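PDB 6NXC: L-asparaginase 1 from Escherichia coli, which hydrolyses L-asparagine to L-aspartate and ammonia as an allosterically regulated cytoplasmic homotetramer. Local coordinates for residues T31-R39 and T135-E143; S80-I91 and I107-T117. The protein carries 1 engineered substitution. All coordinates share one frame; numbering follows the deposited sequence.

Contacts 1 and 2 build adjoining parts of the substrate site, their centres about 14 Å apart, and in the chain contact 2 is nested inside the loop closed by contact 1. Two probable hydrogen bonds join them within one sheet: Thr-31 OG1 to Leu-108 O at 2.7 Å, and Thr-135 N to Ile-107 O at 3.0 Å. Citrate, probably from the crystallisation liquor, spans both. Its C5 is covalently linked to OG1 of the nucleophile Thr-34 (1.4 Å) in contact 1, while its other carboxylates are held by contact 2. The Tyr-116 side chain of contact 2 comes about 6 Å from a bound asparagine and about 8 Å from the side chain of the engineered Ala-182 of the allosteric site.

Contact 1: residues T31-R39 and T135-E143; sequences TGGTIGMQR and TGSQIPLAE
Ile-35 and Pro-140 bring their CA atoms to within 4.2 Å, and at this closest approach of the backbones the N-H of Leu-141 donates to Ile-35 O in a nearly straight bond (2.9 Å, 163°). This is the loop after strand 25-32 that carries the active-site Thr-34. Thr-34 to Gly-36 form a short 3-10 segment, closed by Met-37 N donating to Thr-34 O. A chi1 of -67° sets Thr-34 OG1 beside the backbone N and turns the methyl anti to it, onto the proline ring, CG2 to Pro-140 CD being only 3.3 Å, tighter than a usual carbon contact. The other branch, OG1, is covalently linked to citrate, so the proline is packed against the non-reacting arm of the nucleophile. Ser-137 puts its hydroxyl against the backbone of Ile-35, with OG 3.2 Å from Ile-35 CA. That hydroxyl also donates to Ile-139 O at 3.0 Å, approaching well above the carbonyl plane and pinning the bend of 137-139. Losing this hydroxyl to an alanine would probably leave Ile-139 O with Ser-146 as its remaining hydroxyl partner and open a small gap against Ile-35 CA and CB. A water accepts from Ser-137 N (2.9 Å) and weakly from Ile-35 N. Farther along, Met-37 CB meets Pro-140 CG at 4.2 Å, and Ala-142 CB rests 3.3 Å from Met-37 O, a buried carbonyl with no polar partner in the model. Pro-140 to Glu-143 form a type I turn, and Arg-63 of a second subunit bonds Leu-141 O. Around the contact, Ile-35 packs on Leu-108 of strand 104-108, whereas Leu-141 reaches Leu-51 and Gln-54 of helix 50-56 and Gln-149 of helix 148-161.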
loop_
_atom_site.group_PDB
_atom_site.type_symbol
_atom_site.label_atom_id
_atom_site.label_comp_id
_atom_site.label_asym_id
_atom_site.label_seq_id
_atom_site.Cartn_x
_atom_site.Cartn_y
_atom_site.Cartn_z
ATOM N N THR B 31 32.170 2.027 2.901
ATOM C CA THR B 31 32.400 1.544 4.267
ATOM C C THR B 31 32.446 0.011 4.284
ATOM O O THR B 31 32.996 -0.522 5.250
ATOM C CB THR B 31 31.428 2.161 5.283
ATOM O OG1 THR B 31 30.125 1.633 5.035
ATOM C CG2 THR B 31 31.490 3.648 5.249
ATOM N N GLY B 32 31.817 -0.642 3.337
ATOM C CA GLY B 32 31.609 -2.106 3.190
ATOM C C GLY B 32 30.135 -2.359 2.915
ATOM O O GLY B 32 29.501 -1.482 2.302
ATOM N N GLY B 33 29.619 -3.536 3.313
ATOM C CA GLY B 33 28.232 -3.892 2.987
ATOM C C GLY B 33 28.164 -4.905 1.839
ATOM O O GLY B 33 29.156 -5.200 1.200
ATOM N N THR B 34 26.956 -5.387 1.588
ATOM C CA THR B 34 26.599 -6.406 0.595
ATOM C C THR B 34 27.022 -5.899 -0.789
ATOM O O THR B 34 27.425 -6.721 -1.696
ATOM C CB THR B 34 25.097 -6.639 0.718
ATOM O OG1 THR B 34 24.758 -7.237 1.975
ATOM C CG2 THR B 34 24.555 -7.440 -0.427
ATOM N N ILE B 35 26.985 -4.591 -0.995
ATOM C CA ILE B 35 27.080 -4.075 -2.403
ATOM C C ILE B 35 28.408 -4.529 -3.005
ATOM O O ILE B 35 28.480 -4.764 -4.275
ATOM C CB ILE B 35 26.900 -2.548 -2.439
ATOM C CG1 ILE B 35 26.820 -2.077 -3.894
ATOM C CG2 ILE B 35 28.023 -1.846 -1.675
ATOM C CD1 ILE B 35 26.191 -0.702 -4.062
ATOM N N GLY B 36 29.455 -4.564 -2.200
ATOM C CA GLY B 36 30.791 -4.778 -2.769
ATOM C C GLY B 36 31.186 -6.254 -2.636
ATOM O O GLY B 36 32.340 -6.572 -2.904
ATOM N N MET B 37 30.283 -7.141 -2.184
ATOM C CA MET B 37 30.740 -8.515 -1.791
ATOM C C MET B 37 30.753 -9.464 -2.990
ATOM O O MET B 37 30.262 -9.065 -4.043
ATOM C CB MET B 37 29.865 -9.099 -0.686
ATOM C CG MET B 37 30.079 -8.318 0.614
ATOM S SD MET B 37 28.991 -8.824 1.961
ATOM C CE MET B 37 28.444 -10.459 1.448
ATOM N N GLN B 38 31.248 -10.690 -2.767
ATOM C CA GLN B 38 31.586 -11.720 -3.800
ATOM C C GLN B 38 31.247 -13.140 -3.295
ATOM O O GLN B 38 31.274 -13.367 -2.071
ATOM C CB GLN B 38 33.075 -11.606 -4.093
ATOM C CG GLN B 38 33.473 -12.109 -5.453
ATOM C CD GLN B 38 34.908 -11.704 -5.652
ATOM O OE1 GLN B 38 35.760 -12.531 -5.935
ATOM N NE2 GLN B 38 35.191 -10.431 -5.424
ATOM N N ARG B 39 30.951 -14.074 -4.202
ATOM C CA ARG B 39 30.331 -15.382 -3.853
ATOM C C ARG B 39 31.411 -16.305 -3.271
ATOM O O ARG B 39 32.580 -16.019 -3.565
ATOM C CB ARG B 39 29.639 -15.972 -5.086
ATOM N N THR B 135 23.363 4.777 1.177
ATOM C CA THR B 135 22.751 3.743 0.285
ATOM C C THR B 135 23.560 2.452 0.314
ATOM O O THR B 135 24.634 2.368 0.905
ATOM C CB THR B 135 22.525 4.331 -1.132
ATOM O OG1 THR B 135 21.497 3.537 -1.744
ATOM C CG2 THR B 135 23.739 4.339 -2.040
ATOM N N GLY B 136 23.022 1.445 -0.362
ATOM C CA GLY B 136 23.626 0.133 -0.467
ATOM C C GLY B 136 22.712 -0.774 -1.237
ATOM O O GLY B 136 22.079 -0.283 -2.189
ATOM N N SER B 137 22.846 -2.076 -1.012
ATOM C CA SER B 137 22.021 -2.984 -1.790
ATOM C C SER B 137 21.777 -4.258 -1.030
ATOM O O SER B 137 22.503 -4.615 -0.070
ATOM C CB SER B 137 22.681 -3.311 -3.108
ATOM O OG SER B 137 23.910 -3.906 -2.863
ATOM N N GLN B 138 20.671 -4.843 -1.362
ATOM C CA GLN B 138 20.260 -6.114 -0.768
ATOM C C GLN B 138 20.999 -7.268 -1.441
ATOM O O GLN B 138 21.065 -8.332 -0.825
ATOM C CB GLN B 138 18.766 -6.353 -0.940
ATOM C CG GLN B 138 17.918 -5.470 -0.081
ATOM C CD GLN B 138 17.706 -6.031 1.306
ATOM O OE1 GLN B 138 18.694 -6.102 2.064
ATOM N NE2 GLN B 138 16.466 -6.393 1.631
ATOM N N ILE B 139 21.394 -7.141 -2.672
ATOM C CA ILE B 139 22.182 -8.169 -3.438
ATOM C C ILE B 139 23.488 -7.503 -3.857
ATOM O O ILE B 139 23.502 -6.411 -4.464
ATOM C CB ILE B 139 21.349 -8.611 -4.684
ATOM C CG1 ILE B 139 20.066 -9.354 -4.248
ATOM C CG2 ILE B 139 22.155 -9.466 -5.652
ATOM C CD1 ILE B 139 19.240 -9.804 -5.382
ATOM N N PRO B 140 24.610 -8.206 -3.732
ATOM C CA PRO B 140 25.907 -7.681 -4.206
ATOM C C PRO B 140 26.029 -7.345 -5.681
ATOM O O PRO B 140 25.421 -7.993 -6.467
ATOM C CB PRO B 140 26.865 -8.842 -3.915
ATOM C CG PRO B 140 26.195 -9.557 -2.763
ATOM C CD PRO B 140 24.704 -9.496 -3.024
ATOM N N LEU B 141 26.788 -6.295 -6.014
ATOM C CA LEU B 141 26.994 -5.852 -7.403
ATOM C C LEU B 141 27.517 -7.036 -8.246
ATOM O O LEU B 141 27.152 -7.149 -9.423
ATOM C CB LEU B 141 27.947 -4.656 -7.276
ATOM C CG LEU B 141 27.930 -3.600 -8.360
ATOM C CD1 LEU B 141 26.610 -2.863 -8.421
ATOM C CD2 LEU B 141 29.064 -2.611 -8.117
ATOM N N ALA B 142 28.272 -7.955 -7.623
ATOM C CA ALA B 142 28.919 -9.155 -8.238
ATOM C C ALA B 142 27.897 -10.251 -8.545
ATOM O O ALA B 142 28.239 -11.181 -9.262
ATOM C CB ALA B 142 29.985 -9.723 -7.305
ATOM N N GLU B 143 26.685 -10.167 -7.986
ATOM C CA GLU B 143 25.663 -11.234 -8.122
ATOM C C GLU B 143 24.623 -10.755 -9.123
ATOM O O GLU B 143 24.482 -9.541 -9.316
ATOM C CB GLU B 143 25.098 -11.627 -6.760
ATOM C CG GLU B 143 25.951 -12.592 -5.981
ATOM C CD GLU B 143 25.281 -12.890 -4.654
ATOM O OE1 GLU B 143 24.037 -12.887 -4.660
ATOM O OE2 GLU B 143 25.983 -13.056 -3.605
HETATM O O HOH W 1 24.963 -2.719 0.912
#

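Contact 2: residues S80-I91 and I107-T117; sequences SSDMTPEDWQHI and ILHGTDTMAYT. With CIT (citric acid), chain N; EDO (1,2-ethanediol), chain R.
Thr-113 grips Ser-80 with two donors where a beta-alpha-beta crossover, strand 68-78 to helix 85-98 to strand 104-108, brings two substrate-binding loops together. Thr-113 N donates to Ser-80 OG (3.0 Å, 142°), and Thr-113 OG1 donates to Ser-80 O (2.9 Å). Met-83 N reaches that same carbonyl from the opposite face of its plane, so two donors satisfy it. Citrate accepts from backbone N-H groups and two serine hydroxyls: Ser-80 N binds its O6 (2.8 Å), Asp-112 N and Ser-80 OG both bind O5, Ser-81 N and OG hold the carboxylate of O1 and O2, and Thr-111 N donates to O4 (2.9 Å) of the carbonyl linked to Thr-34. Asp-112 OD1 is paired with Lys-183 and ethanediol, and OD2 with Asn-266 of the third subunit. A shared water accepts from Trp-88 NE1 at 2.8 Å, donates to Thr-113 OG1 and meets Thr-117 OG1. Deeper in, Ile-91 CD1 packs on the Thr-117 methyl (3.9 Å). With CG anti to the backbone N (chi1 -164°), the His-109 ring is placed between two partners: NE2 shares a hydrogen bond with Thr-117 OG1, and ND1 donates in the ring plane to Gly-110 O at 2.7 Å, 169°.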
loop_
_atom_site.group_PDB
_atom_site.type_symbol
_atom_site.label_atom_id
_atom_site.label_comp_id
_atom_site.label_asym_id
_atom_site.label_seq_id
_atom_site.Cartn_x
_atom_site.Cartn_y
_atom_site.Cartn_z
ATOM N N SER B 80 27.947 -4.436 8.033
ATOM C CA SER B 80 27.277 -3.410 8.886
ATOM C C SER B 80 26.832 -4.027 10.202
ATOM O O SER B 80 26.584 -3.279 11.099
ATOM C CB SER B 80 26.106 -2.617 8.187
ATOM O OG SER B 80 24.884 -3.336 8.015
ATOM N N SER B 81 26.602 -5.349 10.306
ATOM C CA SER B 81 26.178 -6.028 11.561
ATOM C C SER B 81 27.254 -5.888 12.640
ATOM O O SER B 81 26.991 -6.047 13.856
ATOM C CB SER B 81 25.762 -7.480 11.273
ATOM O OG SER B 81 26.817 -8.155 10.611
ATOM N N ASP B 82 28.484 -5.554 12.232
ATOM C CA ASP B 82 29.610 -5.459 13.193
ATOM C C ASP B 82 29.860 -3.961 13.568
ATOM O O ASP B 82 30.714 -3.631 14.382
ATOM C CB ASP B 82 30.854 -6.071 12.562
ATOM C CG ASP B 82 30.734 -7.559 12.332
ATOM O OD1 ASP B 82 30.179 -8.200 13.250
ATOM O OD2 ASP B 82 31.194 -8.044 11.238
ATOM N N MET B 83 29.041 -3.066 13.093
ATOM C CA MET B 83 29.232 -1.615 13.369
ATOM C C MET B 83 29.091 -1.304 14.851
ATOM O O MET B 83 28.190 -1.774 15.534
ATOM C CB MET B 83 28.170 -0.791 12.614
ATOM C CG MET B 83 28.345 -0.787 11.185
ATOM S SD MET B 83 29.733 0.111 10.734
ATOM C CE MET B 83 29.066 1.763 10.913
ATOM N N THR B 84 29.870 -0.332 15.329
ATOM C CA THR B 84 29.637 0.271 16.630
ATOM C C THR B 84 29.598 1.766 16.530
ATOM O O THR B 84 29.861 2.310 15.462
ATOM C CB THR B 84 30.771 -0.148 17.560
ATOM O OG1 THR B 84 31.935 0.531 17.082
ATOM C CG2 THR B 84 31.039 -1.632 17.603
ATOM N N PRO B 85 29.376 2.490 17.633
ATOM C CA PRO B 85 29.350 3.961 17.569
ATOM C C PRO B 85 30.674 4.571 17.142
ATOM O O PRO B 85 30.627 5.588 16.517
ATOM C CB PRO B 85 28.917 4.360 19.011
ATOM C CG PRO B 85 28.140 3.180 19.490
ATOM C CD PRO B 85 28.870 2.007 18.934
ATOM N N GLU B 86 31.820 3.877 17.392
ATOM C CA GLU B 86 33.145 4.344 16.929
ATOM C C GLU B 86 33.158 4.408 15.399
ATOM O O GLU B 86 33.753 5.343 14.816
ATOM C CB GLU B 86 34.252 3.442 17.445
ATOM C CG GLU B 86 34.434 3.606 18.957
ATOM C CD GLU B 86 33.755 2.535 19.795
ATOM O OE1 GLU B 86 32.574 2.068 19.464
ATOM O OE2 GLU B 86 34.395 2.125 20.783
ATOM N N ASP B 87 32.460 3.494 14.759
ATOM C CA ASP B 87 32.311 3.554 13.269
ATOM C C ASP B 87 31.550 4.803 12.802
ATOM O O ASP B 87 31.875 5.316 11.702
ATOM C CB ASP B 87 31.733 2.237 12.746
ATOM C CG ASP B 87 32.628 1.052 13.133
ATOM O OD1 ASP B 87 33.910 1.127 12.861
ATOM O OD2 ASP B 87 32.094 0.127 13.813
ATOM N N TRP B 88 30.491 5.250 13.512
ATOM C CA TRP B 88 29.738 6.409 13.084
ATOM C C TRP B 88 30.725 7.611 13.116
ATOM O O TRP B 88 30.738 8.468 12.221
ATOM C CB TRP B 88 28.570 6.665 14.064
ATOM C CG TRP B 88 27.576 5.559 14.196
ATOM C CD1 TRP B 88 27.278 4.563 13.313
ATOM C CD2 TRP B 88 26.791 5.301 15.373
ATOM N NE1 TRP B 88 26.309 3.746 13.848
ATOM C CE2 TRP B 88 26.035 4.132 15.114
ATOM C CE3 TRP B 88 26.602 5.999 16.568
ATOM C CZ2 TRP B 88 25.080 3.698 16.013
ATOM C CZ3 TRP B 88 25.703 5.520 17.490
ATOM C CH2 TRP B 88 24.996 4.357 17.215
ATOM N N GLN B 89 31.475 7.689 14.206
ATOM C CA GLN B 89 32.521 8.745 14.374
ATOM C C GLN B 89 33.539 8.726 13.235
ATOM O O GLN B 89 33.912 9.806 12.669
ATOM C CB GLN B 89 33.216 8.575 15.760
ATOM C CG GLN B 89 34.187 9.710 16.029
ATOM C CD GLN B 89 33.553 11.006 16.449
ATOM O OE1 GLN B 89 32.492 11.020 17.018
ATOM N NE2 GLN B 89 34.237 12.139 16.210
ATOM N N HIS B 90 33.985 7.550 12.804
ATOM C CA HIS B 90 35.031 7.393 11.749
ATOM C C HIS B 90 34.424 7.984 10.466
ATOM O O HIS B 90 35.127 8.754 9.735
ATOM C CB HIS B 90 35.353 5.883 11.529
ATOM C CG HIS B 90 36.449 5.517 10.589
ATOM N ND1 HIS B 90 37.417 6.424 10.123
ATOM C CD2 HIS B 90 36.830 4.301 10.115
ATOM C CE1 HIS B 90 38.265 5.795 9.316
ATOM N NE2 HIS B 90 37.952 4.487 9.333
ATOM N N ILE B 91 33.155 7.621 10.157
ATOM C CA ILE B 91 32.485 8.116 8.950
ATOM C C ILE B 91 32.297 9.645 9.052
ATOM O O ILE B 91 32.643 10.347 8.069
ATOM C CB ILE B 91 31.156 7.389 8.719
ATOM C CG1 ILE B 91 31.326 5.895 8.497
ATOM C CG2 ILE B 91 30.372 8.090 7.616
ATOM C CD1 ILE B 91 30.049 5.089 8.609
ATOM N N ILE B 107 27.419 7.609 1.172
ATOM C CA ILE B 107 27.972 6.650 2.121
ATOM C C ILE B 107 27.437 5.291 1.629
ATOM O O ILE B 107 26.237 5.040 1.820
ATOM C CB ILE B 107 27.617 6.985 3.575
ATOM C CG1 ILE B 107 27.877 8.431 4.050
ATOM C CG2 ILE B 107 28.295 6.070 4.537
ATOM C CD1 ILE B 107 29.233 8.969 3.709
ATOM N N LEU B 108 28.324 4.432 1.121
ATOM C CA LEU B 108 27.922 3.083 0.706
ATOM C C LEU B 108 28.081 2.202 1.945
ATOM O O LEU B 108 29.208 2.276 2.582
ATOM C CB LEU B 108 28.862 2.542 -0.370
ATOM C CG LEU B 108 28.479 2.843 -1.794
ATOM C CD1 LEU B 108 29.464 2.148 -2.759
ATOM C CD2 LEU B 108 27.054 2.387 -2.079
ATOM N N HIS B 109 27.115 1.362 2.294
ATOM C CA HIS B 109 26.993 0.829 3.673
ATOM C C HIS B 109 26.179 -0.463 3.573
ATOM O O HIS B 109 25.346 -0.562 2.669
ATOM C CB HIS B 109 26.249 1.862 4.542
ATOM C CG HIS B 109 26.332 1.723 6.007
ATOM N ND1 HIS B 109 25.640 0.682 6.648
ATOM C CD2 HIS B 109 26.963 2.459 6.993
ATOM C CE1 HIS B 109 25.848 0.795 7.975
ATOM N NE2 HIS B 109 26.592 1.916 8.219
ATOM N N GLY B 110 26.415 -1.376 4.473
ATOM C CA GLY B 110 25.583 -2.593 4.580
ATOM C C GLY B 110 24.186 -2.228 4.966
ATOM O O GLY B 110 23.975 -1.187 5.686
ATOM N N THR B 111 23.204 -2.979 4.505
ATOM C CA THR B 111 21.794 -2.608 4.815
ATOM C C THR B 111 21.467 -2.843 6.308
ATOM O O THR B 111 20.613 -2.107 6.867
ATOM C CB THR B 111 20.800 -3.356 3.903
ATOM O OG1 THR B 111 21.049 -4.760 4.142
ATOM C CG2 THR B 111 21.001 -2.888 2.474
ATOM N N ASP B 112 22.114 -3.768 7.001
ATOM C CA ASP B 112 21.595 -4.211 8.325
ATOM C C ASP B 112 21.537 -3.050 9.308
ATOM O O ASP B 112 20.575 -2.984 10.110
ATOM C CB ASP B 112 22.402 -5.383 8.878
ATOM C CG ASP B 112 21.993 -6.748 8.344
ATOM O OD1 ASP B 112 21.040 -6.851 7.601
ATOM O OD2 ASP B 112 22.713 -7.674 8.663
ATOM N N THR B 113 22.502 -2.130 9.293
ATOM C CA THR B 113 22.525 -1.029 10.293
ATOM C C THR B 113 22.589 0.308 9.566
ATOM O O THR B 113 22.882 1.314 10.206
ATOM C CB THR B 113 23.600 -1.216 11.355
ATOM O OG1 THR B 113 24.892 -0.986 10.741
ATOM C CG2 THR B 113 23.542 -2.574 12.003
ATOM N N MET B 114 22.231 0.348 8.326
ATOM C CA MET B 114 22.267 1.626 7.538
ATOM C C MET B 114 21.388 2.704 8.190
ATOM O O MET B 114 21.798 3.856 8.150
ATOM C CB MET B 114 21.665 1.424 6.158
ATOM C CG MET B 114 22.131 2.473 5.215
ATOM S SD MET B 114 21.322 2.232 3.531
ATOM C CE MET B 114 22.117 0.798 3.041
ATOM N N ALA B 115 20.230 2.320 8.730
ATOM C CA ALA B 115 19.377 3.342 9.336
ATOM C C ALA B 115 20.015 3.874 10.623
ATOM O O ALA B 115 19.711 5.076 10.964
ATOM C CB ALA B 115 17.982 2.811 9.506
ATOM N N TYR B 116 20.749 3.047 11.389
ATOM C CA TYR B 116 21.422 3.547 12.587
ATOM C C TYR B 116 22.472 4.572 12.143
ATOM O O TYR B 116 22.599 5.654 12.763
ATOM C CB TYR B 116 21.983 2.459 13.489
ATOM C CG TYR B 116 20.977 1.461 14.042
ATOM C CD1 TYR B 116 20.588 0.393 13.318
ATOM C CD2 TYR B 116 20.462 1.567 15.330
ATOM C CE1 TYR B 116 19.724 -0.582 13.824
ATOM C CE2 TYR B 116 19.603 0.618 15.852
ATOM C CZ TYR B 116 19.290 -0.499 15.127
ATOM O OH TYR B 116 18.398 -1.443 15.600
ATOM N N THR B 117 23.255 4.258 11.112
ATOM C CA THR B 117 24.300 5.188 10.708
ATOM C C THR B 117 23.719 6.507 10.225
ATOM O O THR B 117 24.211 7.572 10.511
ATOM C CB THR B 117 25.211 4.595 9.629
ATOM O OG1 THR B 117 25.851 3.481 10.237
ATOM C CG2 THR B 117 26.273 5.563 9.197
HETATM C C1 CIT N . 25.669 -8.093 7.618
HETATM O O1 CIT N . 26.225 -6.976 7.992
HETATM O O2 CIT N . 25.780 -9.149 8.232
HETATM C C2 CIT N . 24.768 -8.177 6.387
HETATM C C3 CIT N . 25.115 -7.228 5.257
HETATM O O7 CIT N . 26.272 -7.750 4.623
HETATM C C4 CIT N . 23.943 -7.096 4.257
HETATM C C5 CIT N . 24.369 -6.373 2.988
HETATM O O4 CIT N . 24.393 -5.070 2.926
HETATM C C6 CIT N . 25.456 -5.835 5.827
HETATM O O5 CIT N . 24.499 -5.164 6.286
HETATM O O6 CIT N . 26.693 -5.528 5.775
HETATM C C1 EDO R . 19.248 -8.943 4.212
HETATM O O1 EDO R . 18.274 -8.185 4.885
HETATM C C2 EDO R . 20.595 -9.102 4.889
HETATM O O2 EDO R . 20.603 -9.264 6.364
HETATM O O HOH W 2 25.444 1.549 12.280
#